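Local atomic coordinates of DNMT2 (Spodoptera frugiperda, PDB entry 4H0N), a protein that probably methylates a cytosine in the anticodon loop of aspartate tRNA, and cytosines in DNA, with S-adenosyl-L-methionine as methyl donor. Residues A[3-8]-A[69-74]; A[44-49]-A[298-303]; A[142-147]-A[176-181]; A[220-225]-A[247-252]. The protein carries 3 engineered substitutions. All coordinates share one frame; numbering follows the deposited sequence.

Contact 1. Residues A[3-8]-A[69-74]; sequences SHKILE and NVDTIL
Ile6, Leu7 and Glu8 pair in parallel register with Thr72, Ile73 and Leu74, the axes of 4-8 and 72-74 coming within 4.6 Å and their N-to-C directions differing by 31°. Leu7 sits at the middle of the bonding, its N donating to Thr72 O (2.7 Å) and its O accepting from Leu74 N (2.8 Å), while Lys5 O takes both Asp71 N and Thr72 N. These are neighbouring central strands of the Rossmann-like sheet of class I methyltransferases, each flanked by a further parallel strand, 27-33 beyond one and 114-119 beyond the other. Just ahead of the paired residues, Asp71 holds CG between its backbone N and carbonyl carbon (chi1 65°). Asp71 OD2 offers its syn lone pair to His4 ND1 at 2.7 Å, with ring and carboxylate nearly coplanar, and OD1 of the same carboxylate accepts from Lys5 N, which lies out of the carboxylate plane. Replacing Asp71 by an alanine would probably leave His4 ND1 and Lys5 N without these acceptors and the imidazole less fixed in rotation. On one face of the sheet Ile6 CG2 rests on Leu74 CG (3.7 Å), and Ile6 CG1 runs beside Thr72 CG2. On the other face Leu7 CB meets Val70 CG2 at 4.0 Å. Glu8, whose carboxylate bonds Tyr43 OH and His17 N, brings its side chain to about 6 Å from the bound S-adenosyl-L-homocysteine.

Contact 2. Residues A[44-49]-A[298-303]; sequences KHNFPE and KSYNLP
Asn46 and Asn301 are joined by two hydrogen bonds, both made by the side-chain amide of Asn46 to the backbone of Asn301. OD1 of Asn46 accepts from Asn301 N (3.1 Å, 158° at the hydrogen), and ND2 of Asn46 donates to Asn301 O at 2.9 Å, with the acceptor close to the amide plane; ND2 also bonds Val42 O in its own helix. The Asn46 amide stacks flat over one face of the Tyr300 ring, the planes 8° apart, with ND2 off-centre and 3.4 Å from CZ of Tyr300. A leucine in place of Asn46 would probably leave Asn301 N and O without these side-chain partners and lose the flat group that stacks on Tyr300. Apolar contacts follow: CG of His45 is anti to the backbone N (chi1 177°), which carries the imidazole to Pro303, whose CG lies over one ring face in a CH-pi contact, 4.1 Å from the centroid. Phe47 CZ meets the edge of the Tyr300 ring at CE1 (4.2 Å). The loop between helices 287-293 and 308-316 is thus tied to the C-terminal end of helix 37-46, beside the cofactor pocket: Tyr300 OH bonds the backbone O of Ile13, a residue that probably binds S-adenosyl-L-homocysteine.

Contact 3. Residues A[142-147]-A[176-181]; sequences IYQEFL and KRRDEI
Tyr143 O is gripped side-on by the Arg177 guanidinium, which brings NE to 2.9 Å and NH2 to 3.1 Å of that one oxygen. The oxygen lies within 2° of the guanidinium plane, so both N-H groups point at it from the same edge. Arg177 reaches this position by folding back, with CG between its backbone N and carbonyl carbon (chi1 49°) and further bends along the chain. Arg177 NH1 makes a salt bridge with Asp179 OD1 at 2.8 Å, which helps to fix the rotation of the group. NH2 also stands over one face of the Tyr143 ring, near its rim, but the planes are steeply inclined and the cation-pi distance is long, so any attraction is weak. The Gln144 chain bends at chi2, and its amide reaches 176-181: Gln144 OE1 accepts from Arg178 N (2.8 Å), while Gln144 NE2 donates to Glu145 O of its own strand (3.1 Å), with weak, shared bonds to Arg178 O and Glu180 O. A water extends the polar seam, accepting from Glu145 N and donating to Arg178 O. Farther along, Ile181 CG2 packs against Leu147 CG (3.8 Å) and Ile181 CD1 against Glu145 CB. The Glu145 carboxylate itself is held elsewhere, by Arg129 and Tyr162. Strand 141-148 is the outermost strand at this end of the methyltransferase sheet, antiparallel to 161-168, and the loop that follows 161-168 returns to line its outer edge.

Contact 4. Residues A[220-225]-A[247-252]; sequences FDICYK and IFTDKP
Phe248 and Tyr224 are brought against the other segment by different first torsions. In Phe248, CG is anti to the backbone N (chi1 173°), which lays the ring beside the other segment, with CD1 near Cys223 O and the edge at Phe248 CE1 3.7 Å from Lys225 N. In Tyr224, CG stands beside the backbone N (chi1 -39°), and the side chain runs alongside that of Thr249, pointing the same way. The methyl CG2 of Thr249 touches Tyr224 CD1 at 3.5 Å, while Lys251 O also approaches the ring obliquely. The hydroxyl of Thr249 is engaged elsewhere, with Leu280 O. At the start of the pairing Ile247 CG1 lies over one face of the Phe220 ring, 4.2 Å from its centroid and 27° off the normal, a CH-pi contact. Backbone bonds hold the strands in parallel register, Ile222 beside Ile247 and Cys223 beside Phe248. Ile247 N donates to Asp221 O (2.8 Å), Cys223 N to Ile247 O, and Thr249 N to Cys223 O at 3.2 Å. Asp221 also fastens the start of this pairing through its side chain, since its OD1 bonds Ser246 OG and forms a salt bridge with Arg229. The result is a minimal two-stranded parallel sheet, 222-223 with 247-248, separate from the Rossmann-like sheet and leading at Pro252, the N-cap residue, into helix 253-262.

From the N terminus, contact 1 closes the first long loop by setting 69-74 beside 3-8 in the central sheet. Contact 2 opens within that loop, at 44-49, and closes only at 298-303, so the two cross along the chain; their nearest atoms are about 6 Å apart. Contacts 3 and 4 follow in series, both enclosed by contact 2's span. Contact 3 joins the outermost strand 141-148 of the same sheet to the loop after 161-168, whereas contact 4 closes a short loop in the separate two-stranded sheet, its centre about 41 Å from that of contact 1. Contact 2 alone among them ties an early helix to the C-terminal part of the chain.

Contact 1. Residues A[3-8]-A[69-74]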
# COMPACT_ATOMS: atom_id res chain seq x y z
N SER A 3 24.74 3.80 -6.60
CA SER A 3 24.84 3.49 -8.03
C SER A 3 23.55 3.89 -8.75
O SER A 3 23.60 4.44 -9.85
CB SER A 3 25.15 2.00 -8.24
OG SER A 3 25.72 1.76 -9.52
N HIS A 4 22.41 3.64 -8.12
CA HIS A 4 21.12 3.98 -8.71
C HIS A 4 20.53 5.26 -8.10
O HIS A 4 20.56 5.45 -6.88
CB HIS A 4 20.12 2.84 -8.52
CG HIS A 4 20.49 1.59 -9.25
ND1 HIS A 4 20.71 1.56 -10.61
CD2 HIS A 4 20.66 0.32 -8.81
CE1 HIS A 4 21.01 0.32 -10.98
NE2 HIS A 4 20.99 -0.45 -9.91
N LYS A 5 19.98 6.12 -8.96
CA LYS A 5 19.31 7.33 -8.52
C LYS A 5 17.80 7.13 -8.67
O LYS A 5 17.29 6.95 -9.77
CB LYS A 5 19.76 8.53 -9.37
CG LYS A 5 21.27 8.68 -9.52
CD LYS A 5 21.93 8.91 -8.18
CE LYS A 5 22.90 7.78 -7.87
NZ LYS A 5 23.39 7.82 -6.46
N ILE A 6 17.08 7.16 -7.55
CA ILE A 6 15.65 6.88 -7.60
C ILE A 6 14.78 8.14 -7.54
O ILE A 6 15.02 9.06 -6.76
CB ILE A 6 15.21 5.86 -6.52
CG1 ILE A 6 15.81 4.48 -6.80
CG2 ILE A 6 13.71 5.73 -6.47
CD1 ILE A 6 17.09 4.20 -6.08
N LEU A 7 13.78 8.18 -8.42
CA LEU A 7 12.71 9.15 -8.32
C LEU A 7 11.50 8.42 -7.78
O LEU A 7 11.03 7.44 -8.37
CB LEU A 7 12.40 9.74 -9.69
CG LEU A 7 11.26 10.76 -9.67
CD1 LEU A 7 11.50 11.80 -8.58
CD2 LEU A 7 11.11 11.42 -11.03
N GLU A 8 11.00 8.88 -6.64
CA GLU A 8 9.89 8.22 -5.97
C GLU A 8 8.62 9.07 -6.09
O GLU A 8 8.46 10.06 -5.39
CB GLU A 8 10.25 8.00 -4.50
CG GLU A 8 9.24 7.23 -3.70
CD GLU A 8 9.59 7.24 -2.23
OE1 GLU A 8 8.96 6.48 -1.45
OE2 GLU A 8 10.50 8.00 -1.84
N ASN A 69 19.45 13.23 -12.63
CA ASN A 69 20.19 12.05 -13.03
C ASN A 69 19.56 10.75 -12.53
O ASN A 69 20.26 9.77 -12.29
CB ASN A 69 21.65 12.15 -12.58
CG ASN A 69 22.58 11.30 -13.43
OD1 ASN A 69 22.44 11.23 -14.65
ND2 ASN A 69 23.54 10.65 -12.79
N VAL A 70 18.24 10.74 -12.37
CA VAL A 70 17.53 9.53 -11.98
C VAL A 70 17.61 8.48 -13.08
O VAL A 70 17.63 8.81 -14.27
CB VAL A 70 16.05 9.80 -11.57
CG1 VAL A 70 15.85 11.26 -11.21
CG2 VAL A 70 15.08 9.39 -12.67
N ASP A 71 17.69 7.21 -12.68
CA ASP A 71 17.71 6.10 -13.63
C ASP A 71 16.60 5.13 -13.29
O ASP A 71 16.33 4.19 -14.03
CB ASP A 71 19.06 5.37 -13.59
CG ASP A 71 19.33 4.69 -12.25
OD1 ASP A 71 19.01 5.28 -11.20
OD2 ASP A 71 19.86 3.56 -12.25
N THR A 72 15.96 5.39 -12.15
CA THR A 72 14.98 4.48 -11.57
C THR A 72 13.77 5.24 -11.04
O THR A 72 13.92 6.20 -10.28
CB THR A 72 15.60 3.67 -10.40
OG1 THR A 72 16.73 2.93 -10.87
CG2 THR A 72 14.57 2.72 -9.79
N ILE A 73 12.58 4.82 -11.44
CA ILE A 73 11.35 5.43 -10.96
C ILE A 73 10.51 4.44 -10.14
O ILE A 73 10.21 3.33 -10.59
CB ILE A 73 10.51 6.02 -12.12
CG1 ILE A 73 11.25 7.19 -12.78
CG2 ILE A 73 9.15 6.48 -11.63
CD1 ILE A 73 10.56 7.75 -13.99
N LEU A 74 10.15 4.85 -8.92
CA LEU A 74 9.24 4.09 -8.07
C LEU A 74 7.95 4.87 -7.90
O LEU A 74 7.96 6.02 -7.46
CB LEU A 74 9.87 3.82 -6.70
CG LEU A 74 11.18 3.03 -6.71
CD1 LEU A 74 11.65 2.80 -5.29
CD2 LEU A 74 11.02 1.72 -7.46

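Contact 2. Residues A[44-49]-A[298-303]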
# COMPACT_ATOMS: atom_id res chain seq x y z
N LYS A 44 9.06 13.15 5.98
CA LYS A 44 10.21 13.93 6.42
C LYS A 44 10.71 13.46 7.78
O LYS A 44 11.89 13.56 8.11
CB LYS A 44 9.88 15.42 6.47
CG LYS A 44 10.67 16.26 5.49
CD LYS A 44 10.54 17.76 5.75
CE LYS A 44 11.18 18.17 7.06
NZ LYS A 44 10.25 18.07 8.23
N HIS A 45 9.78 12.94 8.58
CA HIS A 45 10.10 12.49 9.92
C HIS A 45 11.03 11.29 9.87
O HIS A 45 11.95 11.17 10.66
CB HIS A 45 8.81 12.14 10.67
CG HIS A 45 9.05 11.60 12.04
ND1 HIS A 45 9.39 12.40 13.11
CD2 HIS A 45 9.02 10.33 12.51
CE1 HIS A 45 9.55 11.64 14.18
NE2 HIS A 45 9.33 10.39 13.85
N ASN A 46 10.78 10.40 8.92
CA ASN A 46 11.56 9.17 8.82
C ASN A 46 12.75 9.28 7.88
O ASN A 46 13.70 8.50 7.98
CB ASN A 46 10.67 8.00 8.41
CG ASN A 46 9.73 7.59 9.51
OD1 ASN A 46 10.14 6.93 10.47
ND2 ASN A 46 8.47 7.99 9.40
N PHE A 47 12.69 10.25 6.98
CA PHE A 47 13.80 10.49 6.05
C PHE A 47 14.15 11.97 5.96
O PHE A 47 13.94 12.59 4.92
CB PHE A 47 13.44 9.97 4.66
CG PHE A 47 12.78 8.61 4.66
CD1 PHE A 47 13.53 7.47 4.93
CD2 PHE A 47 11.43 8.48 4.38
CE1 PHE A 47 12.93 6.22 4.93
CE2 PHE A 47 10.83 7.23 4.38
CZ PHE A 47 11.58 6.10 4.65
N PRO A 48 14.70 12.54 7.05
CA PRO A 48 15.10 13.95 7.08
C PRO A 48 16.09 14.30 5.98
O PRO A 48 16.20 15.46 5.58
CB PRO A 48 15.79 14.09 8.44
CG PRO A 48 15.28 12.97 9.25
CD PRO A 48 15.05 11.84 8.30
N GLU A 49 16.82 13.30 5.50
CA GLU A 49 17.92 13.49 4.56
C GLU A 49 17.45 13.59 3.11
O GLU A 49 18.17 14.09 2.25
CB GLU A 49 18.93 12.35 4.70
CG GLU A 49 18.48 10.99 4.12
CD GLU A 49 17.46 10.25 4.99
OE1 GLU A 49 17.13 10.72 6.09
OE2 GLU A 49 16.99 9.17 4.56
N LYS A 298 11.17 -1.46 12.13
CA LYS A 298 10.88 -0.99 13.48
C LYS A 298 11.43 0.41 13.74
O LYS A 298 10.92 1.14 14.59
CB LYS A 298 11.41 -1.99 14.52
CG LYS A 298 10.96 -3.43 14.31
CD LYS A 298 11.88 -4.21 13.35
CE LYS A 298 11.08 -5.04 12.35
NZ LYS A 298 11.93 -5.60 11.26
N SER A 299 12.47 0.79 13.00
CA SER A 299 13.01 2.14 13.06
C SER A 299 12.00 3.15 12.52
O SER A 299 12.05 4.33 12.85
CB SER A 299 14.33 2.24 12.30
OG SER A 299 14.29 1.53 11.06
N TYR A 300 11.08 2.66 11.68
CA TYR A 300 10.05 3.52 11.11
C TYR A 300 8.97 3.79 12.14
O TYR A 300 8.32 2.86 12.63
CB TYR A 300 9.43 2.87 9.87
CG TYR A 300 8.59 3.81 9.05
CD1 TYR A 300 9.11 4.41 7.90
CD2 TYR A 300 7.28 4.12 9.41
CE1 TYR A 300 8.35 5.28 7.15
CE2 TYR A 300 6.51 4.99 8.66
CZ TYR A 300 7.05 5.56 7.52
OH TYR A 300 6.31 6.43 6.76
N ASN A 301 8.78 5.06 12.46
CA ASN A 301 7.78 5.46 13.43
C ASN A 301 6.97 6.64 12.94
O ASN A 301 7.43 7.40 12.08
CB ASN A 301 8.45 5.80 14.77
CG ASN A 301 9.01 4.58 15.47
OD1 ASN A 301 8.48 3.47 15.34
ND2 ASN A 301 10.10 4.77 16.21
N LEU A 302 5.76 6.79 13.47
CA LEU A 302 4.90 7.90 13.08
C LEU A 302 5.00 9.05 14.08
O LEU A 302 5.17 8.83 15.28
CB LEU A 302 3.44 7.44 12.98
CG LEU A 302 3.10 6.35 11.96
CD1 LEU A 302 1.59 6.11 11.93
CD2 LEU A 302 3.60 6.71 10.57
N PRO A 303 4.93 10.29 13.57
CA PRO A 303 4.87 11.47 14.44
C PRO A 303 3.64 11.44 15.35
O PRO A 303 2.54 11.14 14.89
CB PRO A 303 4.77 12.62 13.45
CG PRO A 303 5.40 12.10 12.19
CD PRO A 303 5.02 10.65 12.15

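Contact 3. Residues A[142-147]-A[176-181]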
# COMPACT_ATOMS: atom_id res chain seq x y z
N ILE A 142 11.20 -3.57 -21.61
CA ILE A 142 10.65 -4.91 -21.43
C ILE A 142 10.07 -4.98 -20.02
O ILE A 142 10.50 -4.24 -19.14
CB ILE A 142 11.71 -5.99 -21.60
CG1 ILE A 142 12.96 -5.68 -20.76
CG2 ILE A 142 12.08 -6.13 -23.07
CD1 ILE A 142 14.01 -6.76 -20.86
N TYR A 143 9.10 -5.86 -19.80
CA TYR A 143 8.32 -5.80 -18.56
C TYR A 143 7.73 -7.12 -18.11
O TYR A 143 7.62 -8.08 -18.87
CB TYR A 143 7.19 -4.79 -18.74
CG TYR A 143 6.22 -5.19 -19.83
CD1 TYR A 143 5.07 -5.89 -19.53
CD2 TYR A 143 6.47 -4.86 -21.16
CE1 TYR A 143 4.18 -6.26 -20.53
CE2 TYR A 143 5.59 -5.23 -22.16
CZ TYR A 143 4.45 -5.93 -21.84
OH TYR A 143 3.57 -6.30 -22.82
N GLN A 144 7.33 -7.15 -16.85
CA GLN A 144 6.48 -8.21 -16.34
C GLN A 144 5.37 -7.60 -15.47
O GLN A 144 5.64 -6.75 -14.61
CB GLN A 144 7.29 -9.21 -15.53
CG GLN A 144 6.46 -10.34 -14.97
CD GLN A 144 5.86 -11.21 -16.05
OE1 GLN A 144 6.55 -12.04 -16.64
NE2 GLN A 144 4.57 -11.03 -16.31
N GLU A 145 4.13 -8.02 -15.70
CA GLU A 145 3.02 -7.63 -14.84
C GLU A 145 2.75 -8.69 -13.78
O GLU A 145 2.84 -9.89 -14.04
CB GLU A 145 1.76 -7.41 -15.67
CG GLU A 145 1.87 -6.31 -16.70
CD GLU A 145 0.55 -6.03 -17.39
OE1 GLU A 145 -0.03 -6.98 -17.96
OE2 GLU A 145 0.10 -4.87 -17.35
N PHE A 146 2.40 -8.25 -12.58
CA PHE A 146 2.08 -9.16 -11.49
C PHE A 146 0.72 -8.83 -10.88
O PHE A 146 0.24 -7.71 -10.98
CB PHE A 146 3.12 -9.09 -10.38
CG PHE A 146 4.52 -9.41 -10.81
CD1 PHE A 146 5.34 -8.42 -11.33
CD2 PHE A 146 5.04 -10.68 -10.65
CE1 PHE A 146 6.64 -8.71 -11.70
CE2 PHE A 146 6.33 -10.98 -11.02
CZ PHE A 146 7.14 -9.99 -11.54
N LEU A 147 0.12 -9.83 -10.24
CA LEU A 147 -1.00 -9.62 -9.34
C LEU A 147 -0.68 -10.36 -8.04
O LEU A 147 -0.94 -11.56 -7.91
CB LEU A 147 -2.31 -10.11 -9.95
CG LEU A 147 -3.06 -9.15 -10.87
CD1 LEU A 147 -4.27 -9.82 -11.50
CD2 LEU A 147 -3.48 -7.88 -10.13
N LYS A 176 13.07 -14.75 -16.56
CA LYS A 176 12.25 -15.31 -17.63
C LYS A 176 10.82 -14.75 -17.64
O LYS A 176 9.89 -15.39 -17.15
CB LYS A 176 12.21 -16.84 -17.54
CG LYS A 176 11.69 -17.49 -18.81
CD LYS A 176 11.49 -18.99 -18.63
CE LYS A 176 11.53 -19.71 -19.98
NZ LYS A 176 10.74 -18.99 -21.01
N ARG A 177 10.66 -13.57 -18.21
CA ARG A 177 9.36 -12.91 -18.25
C ARG A 177 8.39 -13.56 -19.25
O ARG A 177 8.78 -14.41 -20.05
CB ARG A 177 9.52 -11.41 -18.52
CG ARG A 177 10.43 -11.05 -19.69
CD ARG A 177 9.64 -10.97 -20.98
NE ARG A 177 8.45 -10.14 -20.80
CZ ARG A 177 7.36 -10.21 -21.55
NH1 ARG A 177 7.30 -11.07 -22.56
NH2 ARG A 177 6.32 -9.41 -21.30
N ARG A 178 7.13 -13.14 -19.18
CA ARG A 178 6.07 -13.70 -20.01
C ARG A 178 4.90 -12.72 -20.06
O ARG A 178 4.71 -11.93 -19.13
CB ARG A 178 5.63 -15.04 -19.44
CG ARG A 178 5.28 -14.96 -17.97
CD ARG A 178 5.18 -16.34 -17.33
NE ARG A 178 4.44 -16.28 -16.08
CZ ARG A 178 3.11 -16.28 -16.01
NH1 ARG A 178 2.39 -16.33 -17.13
NH2 ARG A 178 2.49 -16.21 -14.84
N ASP A 179 4.11 -12.79 -21.13
CA ASP A 179 3.00 -11.85 -21.31
C ASP A 179 1.84 -12.05 -20.32
O ASP A 179 1.18 -11.09 -19.95
CB ASP A 179 2.49 -11.88 -22.75
CG ASP A 179 3.43 -11.19 -23.73
OD1 ASP A 179 4.65 -11.14 -23.46
OD2 ASP A 179 2.95 -10.71 -24.77
N GLU A 180 1.59 -13.29 -19.92
CA GLU A 180 0.51 -13.58 -18.97
C GLU A 180 0.91 -13.12 -17.57
O GLU A 180 2.09 -13.13 -17.22
CB GLU A 180 0.15 -15.07 -18.97
CG GLU A 180 -0.96 -15.49 -17.99
CD GLU A 180 -0.83 -16.94 -17.55
OE1 GLU A 180 0.12 -17.62 -18.01
OE2 GLU A 180 -1.66 -17.41 -16.75
N ILE A 181 -0.09 -12.71 -16.79
CA ILE A 181 0.12 -12.14 -15.46
C ILE A 181 0.55 -13.19 -14.43
O ILE A 181 -0.05 -14.26 -14.32
CB ILE A 181 -1.15 -11.41 -14.97
CG1 ILE A 181 -1.46 -10.22 -15.90
CG2 ILE A 181 -1.01 -10.97 -13.52
CD1 ILE A 181 -1.72 -8.90 -15.17
O HOH W 1 3.85 -9.33 -18.34

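Contact 4. Residues A[220-225]-A[247-252]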
# COMPACT_ATOMS: atom_id res chain seq x y z
N PHE A 220 -18.00 -7.94 10.74
CA PHE A 220 -16.62 -7.82 11.16
C PHE A 220 -15.86 -9.08 10.77
O PHE A 220 -16.42 -10.17 10.83
CB PHE A 220 -16.54 -7.64 12.67
CG PHE A 220 -16.74 -6.23 13.13
CD1 PHE A 220 -16.27 -5.17 12.38
CD2 PHE A 220 -17.39 -5.96 14.33
CE1 PHE A 220 -16.46 -3.86 12.80
CE2 PHE A 220 -17.58 -4.66 14.76
CZ PHE A 220 -17.11 -3.61 13.99
N ASP A 221 -14.61 -8.92 10.38
CA ASP A 221 -13.70 -10.06 10.30
C ASP A 221 -12.77 -10.00 11.49
O ASP A 221 -12.01 -9.05 11.65
CB ASP A 221 -12.86 -10.04 9.02
CG ASP A 221 -11.85 -11.19 8.99
OD1 ASP A 221 -10.65 -10.93 8.76
OD2 ASP A 221 -12.26 -12.35 9.20
N ILE A 222 -12.82 -11.03 12.33
CA ILE A 222 -12.04 -11.02 13.55
C ILE A 222 -10.74 -11.79 13.41
O ILE A 222 -10.68 -12.83 12.75
CB ILE A 222 -12.85 -11.60 14.73
CG1 ILE A 222 -14.32 -11.18 14.62
CG2 ILE A 222 -12.22 -11.18 16.06
CD1 ILE A 222 -14.81 -10.32 15.76
N CYS A 223 -9.69 -11.26 14.03
CA CYS A 223 -8.41 -11.96 14.11
C CYS A 223 -7.98 -12.24 15.54
O CYS A 223 -8.37 -11.54 16.48
CB CYS A 223 -7.32 -11.16 13.39
SG CYS A 223 -7.53 -11.17 11.62
N TYR A 224 -7.17 -13.28 15.70
CA TYR A 224 -6.63 -13.67 16.99
C TYR A 224 -5.13 -13.83 16.83
O TYR A 224 -4.61 -13.73 15.71
CB TYR A 224 -7.29 -14.96 17.47
CG TYR A 224 -8.77 -15.00 17.16
CD1 TYR A 224 -9.71 -14.56 18.08
CD2 TYR A 224 -9.22 -15.45 15.92
CE1 TYR A 224 -11.06 -14.58 17.79
CE2 TYR A 224 -10.57 -15.47 15.62
CZ TYR A 224 -11.48 -15.04 16.55
OH TYR A 224 -12.81 -15.07 16.23
N LYS A 225 -4.42 -14.08 17.92
CA LYS A 225 -2.96 -14.20 17.87
C LYS A 225 -2.50 -15.37 17.00
O LYS A 225 -1.38 -15.35 16.47
CB LYS A 225 -2.39 -14.33 19.28
CG LYS A 225 -2.91 -15.52 20.04
CD LYS A 225 -2.55 -15.43 21.52
CE LYS A 225 -3.53 -16.21 22.38
NZ LYS A 225 -3.10 -16.25 23.81
N ILE A 247 -10.55 -6.92 12.60
CA ILE A 247 -10.69 -6.56 14.01
C ILE A 247 -9.97 -7.62 14.85
O ILE A 247 -9.93 -8.79 14.46
CB ILE A 247 -12.18 -6.44 14.39
CG1 ILE A 247 -12.77 -5.20 13.73
CG2 ILE A 247 -12.38 -6.37 15.88
CD1 ILE A 247 -11.96 -3.96 13.99
N PHE A 248 -9.38 -7.21 15.97
CA PHE A 248 -8.62 -8.14 16.80
C PHE A 248 -9.20 -8.28 18.20
O PHE A 248 -9.76 -7.34 18.76
CB PHE A 248 -7.16 -7.68 16.89
CG PHE A 248 -6.35 -8.48 17.86
CD1 PHE A 248 -5.85 -9.72 17.50
CD2 PHE A 248 -6.09 -7.99 19.13
CE1 PHE A 248 -5.11 -10.47 18.40
CE2 PHE A 248 -5.34 -8.73 20.03
CZ PHE A 248 -4.85 -9.97 19.66
N THR A 249 -9.03 -9.48 18.77
CA THR A 249 -9.34 -9.72 20.18
C THR A 249 -8.32 -10.68 20.77
O THR A 249 -7.66 -11.42 20.04
CB THR A 249 -10.74 -10.31 20.37
OG1 THR A 249 -11.08 -10.27 21.76
CG2 THR A 249 -10.80 -11.74 19.89
N ASP A 250 -8.19 -10.67 22.09
CA ASP A 250 -7.26 -11.56 22.78
C ASP A 250 -7.99 -12.81 23.21
O ASP A 250 -7.37 -13.79 23.64
CB ASP A 250 -6.65 -10.86 23.99
CG ASP A 250 -5.96 -9.57 23.63
OD1 ASP A 250 -4.72 -9.57 23.49
OD2 ASP A 250 -6.67 -8.54 23.47
N LYS A 251 -9.32 -12.78 23.10
CA LYS A 251 -10.17 -13.87 23.55
C LYS A 251 -10.08 -15.05 22.57
O LYS A 251 -9.77 -14.86 21.40
CB LYS A 251 -11.63 -13.41 23.67
CG LYS A 251 -11.93 -12.30 24.68
CD LYS A 251 -11.68 -12.82 26.07
CE LYS A 251 -12.58 -12.17 27.11
NZ LYS A 251 -11.99 -12.33 28.45
N PRO A 252 -10.33 -16.27 23.06
CA PRO A 252 -10.40 -17.45 22.19
C PRO A 252 -11.53 -17.33 21.18
O PRO A 252 -12.57 -16.73 21.48
CB PRO A 252 -10.70 -18.59 23.18
CG PRO A 252 -10.17 -18.10 24.48
CD PRO A 252 -10.43 -16.63 24.49